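Local atomic coordinates of titin heart isoform N2-B (Homo sapiens, PDB entry 2BK8), a protein that probably forms one immunoglobulin-like link of the giant muscle protein titin, serving as a structural element at the sarcomeric M-band. Residues Asn27-Gln30 with Ser31-Val34; Lys67-Asp70 with Gly71-Cys75. All coordinates share one frame; numbering follows the deposited sequence.

Overall arrangement
Both contacts are local turns at the ends of neighbouring strands of one immunoglobulin sheet, on opposite sides of the chain's centre, with about 25 Å between their centres. Contact 1 lies on the surface, in the loop that leads into strand 33-38; contact 2 is partly buried and leads into strand 71-78, with D69 and Y73 inside. The chemistry follows the place. At 27-34, short polar side chains bond to backbone N-H groups of their own turn, whereas at 67-75 a long aromatic side chain runs back through the interior to a loop carbonyl. The two meet through packing of V34 CG1 on C75 SG, 3.7 Å apart.

Contact 1: Asn27-Gln30 with Ser31-Val34; sequences NYDQ and STQV
D29, S31 and T32 close a type I beta turn on the B-C loop of this I-set immunoglobulin domain, a surface contact just ahead of strand 33-38. The turn runs from D29 to T32, and its backbone bond goes from T32 N to D29 O, at 3.2 Å. An Asx turn lies over it: D29 OD1 accepts S31 N at 2.9 Å, the N-H arriving from above the carboxylate plane. D29 OD1 also takes S31 OG at 3.1 Å on its syn side, closer to that plane, so two donors from one residue grip a single carboxylate oxygen and should hold the group against turning. With CG set between the backbone N and the carbonyl carbon (chi1 67°), the D29 side chain folds back so that OD1 meets S31 N and OG. S31 OG is also bonded to the backbone N of D80, which ties the turn to the loop beyond strand 71-78.

T32 OG1 accepts D29 N, so each end residue of the turn uses a side-chain oxygen on a backbone N-H within it. T32 OG1 also lies 3.8 Å from Y28 CB, while the rest of the Y28 side chain leads away and touches Y53 of strand 49-54. Q30, at the crest, bends its chain at chi2 and brings Q30 NE2 to 3.6 Å from S31 N and 3.7 Å from S31 CB, where it packs against the turn. The bond from D29 N to T32 OG1 is nearly straight: 2.9 Å, with 174° at the hydrogen.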
loop_
_atom_site.group_PDB
_atom_site.type_symbol
_atom_site.label_atom_id
_atom_site.label_comp_id
_atom_site.label_asym_id
_atom_site.label_seq_id
_atom_site.Cartn_x
_atom_site.Cartn_y
_atom_site.Cartn_z
ATOM N N ASN A 27 15.805 8.175 0.347
ATOM C CA ASN A 27 16.357 8.773 1.579
ATOM C C ASN A 27 15.680 8.313 2.879
ATOM O O ASN A 27 15.475 9.097 3.820
ATOM C CB ASN A 27 16.443 10.312 1.492
ATOM C CG ASN A 27 17.092 10.806 0.205
ATOM O OD1 ASN A 27 18.317 10.807 0.073
ATOM N ND2 ASN A 27 16.269 11.285 -0.731
ATOM N N TYR A 28 15.307 7.031 2.894
ATOM C CA TYR A 28 14.958 6.323 4.123
ATOM C C TYR A 28 16.145 6.265 5.106
ATOM O O TYR A 28 17.322 6.345 4.704
ATOM C CB TYR A 28 14.454 4.914 3.782
ATOM C CG TYR A 28 15.480 4.046 3.083
ATOM C CD1 TYR A 28 16.367 3.256 3.814
ATOM C CD2 TYR A 28 15.590 4.039 1.690
ATOM C CE1 TYR A 28 17.323 2.477 3.171
ATOM C CE2 TYR A 28 16.521 3.250 1.046
ATOM C CZ TYR A 28 17.385 2.475 1.776
ATOM O OH TYR A 28 18.333 1.699 1.140
ATOM N N ASP A 29 15.835 6.145 6.395
ATOM C CA ASP A 29 16.859 5.945 7.430
ATOM C C ASP A 29 16.331 5.099 8.607
ATOM O O ASP A 29 15.257 4.478 8.499
ATOM C CB ASP A 29 17.472 7.284 7.889
ATOM C CG ASP A 29 16.486 8.180 8.638
ATOM O OD1 ASP A 29 15.409 7.726 9.070
ATOM O OD2 ASP A 29 16.821 9.368 8.826
ATOM N N GLN A 30 17.079 5.084 9.713
ATOM C CA GLN A 30 16.732 4.265 10.880
ATOM C C GLN A 30 15.436 4.676 11.569
ATOM O O GLN A 30 14.898 3.897 12.357
ATOM C CB GLN A 30 17.891 4.179 11.904
ATOM C CG GLN A 30 18.244 5.481 12.654
ATOM C CD GLN A 30 17.419 5.714 13.928
ATOM O OE1 GLN A 30 17.193 4.799 14.722
ATOM N NE2 GLN A 30 16.984 6.952 14.129
ATOM N N SER A 31 14.944 5.886 11.301
ATOM C CA SER A 31 13.684 6.327 11.914
ATOM C C SER A 31 12.432 6.121 11.030
ATOM O O SER A 31 11.295 6.337 11.480
ATOM C CB SER A 31 13.794 7.782 12.416
ATOM O OG SER A 31 13.619 8.707 11.360
ATOM N N THR A 32 12.627 5.683 9.783
ATOM C CA THR A 32 11.525 5.506 8.839
ATOM C C THR A 32 10.524 4.429 9.303
ATOM O O THR A 32 10.937 3.311 9.608
ATOM C CB THR A 32 12.067 5.151 7.436
ATOM O OG1 THR A 32 13.003 6.157 7.027
ATOM C CG2 THR A 32 10.935 5.065 6.425
ATOM N N GLN A 33 9.232 4.783 9.369
ATOM C CA GLN A 33 8.111 3.857 9.689
ATOM C C GLN A 33 7.042 3.941 8.581
ATOM O O GLN A 33 6.672 5.030 8.156
ATOM C CB GLN A 33 7.466 4.173 11.060
ATOM C CG GLN A 33 6.196 3.318 11.375
ATOM C CD GLN A 33 5.459 3.738 12.645
ATOM O OE1 GLN A 33 4.791 4.785 12.684
ATOM N NE2 GLN A 33 5.563 2.911 13.689
ATOM N N VAL A 34 6.512 2.792 8.150
ATOM C CA VAL A 34 5.544 2.758 7.035
ATOM C C VAL A 34 4.217 2.215 7.517
ATOM O O VAL A 34 4.199 1.233 8.269
ATOM C CB VAL A 34 6.036 1.823 5.902
ATOM C CG1 VAL A 34 4.964 1.669 4.781
ATOM C CG2 VAL A 34 7.351 2.318 5.351
#

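Contact 2: Lys67-Asp70 with Gly71-Cys75; sequences KLDD and GTYRC
Y73 reaches back four residues to D69 in a tyrosine corner, the hallmark of the E-F turn in immunoglobulin domains, here within the family pattern D-x-G-x-Y-x-C that runs from D69 to C75. The phenol Y73 OH donates to D69 O at 2.8 Å, in the carbonyl plane and on a lone pair. D69 O sits at the ring edge, near the ring plane, 3.5 Å from Y73 CE2. D69 CB stands 3.7 Å from Y73 OH, so the aspartate lies against the end of the phenol while its backbone takes the bond.

A water completes the first shell, donating to Y73 OH at 2.8 Å and to D69 OD1 at 2.7 Å; it bridges hydroxyl and carboxylate, its oxygen lying at the edge of the ring and in its plane. A phenylalanine in place of Y73 would probably leave the D69 carbonyl without its donor, the water short of one acceptor, and the turn freer to swing off the strand.

Further out, D69 OD2 accepts T66 N and forms a salt bridge with K48 NZ, which fixes the carboxylate from its other oxygen. The Y73 ring stacks on F38 and packs against L60, V62 and L90, so the phenol is held between the two sheets. The D70 side chain takes another course: with CG anti to its own N (chi1 -173°), OD1 forms a salt bridge with R96 and OD2 accepts V92 N. That same D70 OD1 lies 3.1 Å from G71 N, at an angle too poor for a bond.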
loop_
_atom_site.group_PDB
_atom_site.type_symbol
_atom_site.label_atom_id
_atom_site.label_comp_id
_atom_site.label_asym_id
_atom_site.label_seq_id
_atom_site.Cartn_x
_atom_site.Cartn_y
_atom_site.Cartn_z
ATOM N N LYS A 67 -15.421 -8.003 -3.943
ATOM C CA LYS A 67 -15.883 -6.679 -4.402
ATOM C C LYS A 67 -15.623 -5.551 -3.382
ATOM O O LYS A 67 -15.401 -4.399 -3.776
ATOM C CB LYS A 67 -17.367 -6.730 -4.810
ATOM C CG LYS A 67 -17.600 -7.454 -6.153
ATOM C CD LYS A 67 -19.049 -7.315 -6.604
ATOM C CE LYS A 67 -19.306 -8.029 -7.904
ATOM N NZ LYS A 67 -19.489 -9.478 -7.651
ATOM N N LEU A 68 -15.642 -5.872 -2.080
ATOM C CA LEU A 68 -15.366 -4.866 -1.019
ATOM C C LEU A 68 -14.005 -4.192 -1.146
ATOM O O LEU A 68 -13.817 -3.086 -0.652
ATOM C CB LEU A 68 -15.441 -5.469 0.376
ATOM C CG LEU A 68 -16.818 -5.918 0.873
ATOM C CD1 LEU A 68 -16.641 -6.587 2.226
ATOM C CD2 LEU A 68 -17.821 -4.762 0.996
ATOM N N ASP A 69 -13.063 -4.884 -1.793
ATOM C CA ASP A 69 -11.667 -4.444 -1.863
ATOM C C ASP A 69 -11.387 -3.367 -2.915
ATOM O O ASP A 69 -10.286 -2.821 -2.929
ATOM C CB ASP A 69 -10.710 -5.676 -2.023
ATOM C CG ASP A 69 -10.807 -6.640 -0.834
ATOM O OD1 ASP A 69 -10.832 -6.170 0.343
ATOM O OD2 ASP A 69 -10.903 -7.872 -1.066
ATOM N N ASP A 70 -12.372 -3.075 -3.772
ATOM C CA ASP A 70 -12.256 -2.040 -4.811
ATOM C C ASP A 70 -12.194 -0.647 -4.146
ATOM O O ASP A 70 -13.097 -0.272 -3.383
ATOM C CB ASP A 70 -13.410 -2.180 -5.832
ATOM C CG ASP A 70 -13.279 -1.237 -7.042
ATOM O OD1 ASP A 70 -13.158 -0.008 -6.818
ATOM O OD2 ASP A 70 -13.329 -1.724 -8.206
ATOM N N GLY A 71 -11.121 0.098 -4.431
ATOM C CA GLY A 71 -10.938 1.490 -3.942
ATOM C C GLY A 71 -9.510 2.017 -4.003
ATOM O O GLY A 71 -8.704 1.626 -4.881
ATOM N N THR A 72 -9.194 2.896 -3.051
ATOM C CA THR A 72 -7.906 3.588 -3.012
ATOM C C THR A 72 -7.023 3.107 -1.859
ATOM O O THR A 72 -7.497 3.046 -0.713
ATOM C CB THR A 72 -8.116 5.108 -2.898
ATOM O OG1 THR A 72 -8.943 5.570 -3.978
ATOM C CG2 THR A 72 -6.782 5.820 -2.949
ATOM N N TYR A 73 -5.751 2.797 -2.166
ATOM C CA TYR A 73 -4.767 2.320 -1.166
ATOM C C TYR A 73 -3.671 3.390 -1.015
ATOM O O TYR A 73 -3.240 3.963 -2.022
ATOM C CB TYR A 73 -4.181 0.949 -1.590
ATOM C CG TYR A 73 -5.207 -0.165 -1.476
ATOM C CD1 TYR A 73 -5.178 -1.048 -0.406
ATOM C CD2 TYR A 73 -6.247 -0.274 -2.408
ATOM C CE1 TYR A 73 -6.178 -2.043 -0.256
ATOM C CE2 TYR A 73 -7.239 -1.271 -2.279
ATOM C CZ TYR A 73 -7.196 -2.138 -1.206
ATOM O OH TYR A 73 -8.191 -3.118 -1.116
ATOM N N ARG A 74 -3.272 3.696 0.225
ATOM C CA ARG A 74 -2.250 4.727 0.530
ATOM C C ARG A 74 -1.087 4.080 1.266
ATOM O O ARG A 74 -1.293 3.292 2.185
ATOM C CB ARG A 74 -2.839 5.837 1.414
ATOM C CG ARG A 74 -1.855 6.901 1.977
ATOM C CD ARG A 74 -2.625 7.871 2.904
ATOM N NE ARG A 74 -1.840 9.001 3.395
ATOM C CZ ARG A 74 -2.359 10.064 4.013
ATOM N NH1 ARG A 74 -3.673 10.165 4.208
ATOM N NH2 ARG A 74 -1.579 11.052 4.419
ATOM N N CYS A 75 0.136 4.405 0.850
ATOM C CA CYS A 75 1.351 4.059 1.620
ATOM C C CYS A 75 1.836 5.346 2.266
ATOM O O CYS A 75 2.234 6.302 1.560
ATOM C CB CYS A 75 2.446 3.512 0.694
ATOM S SG CYS A 75 4.005 3.062 1.539
HETATM O O HOH W 1 -8.762 -4.650 1.210
#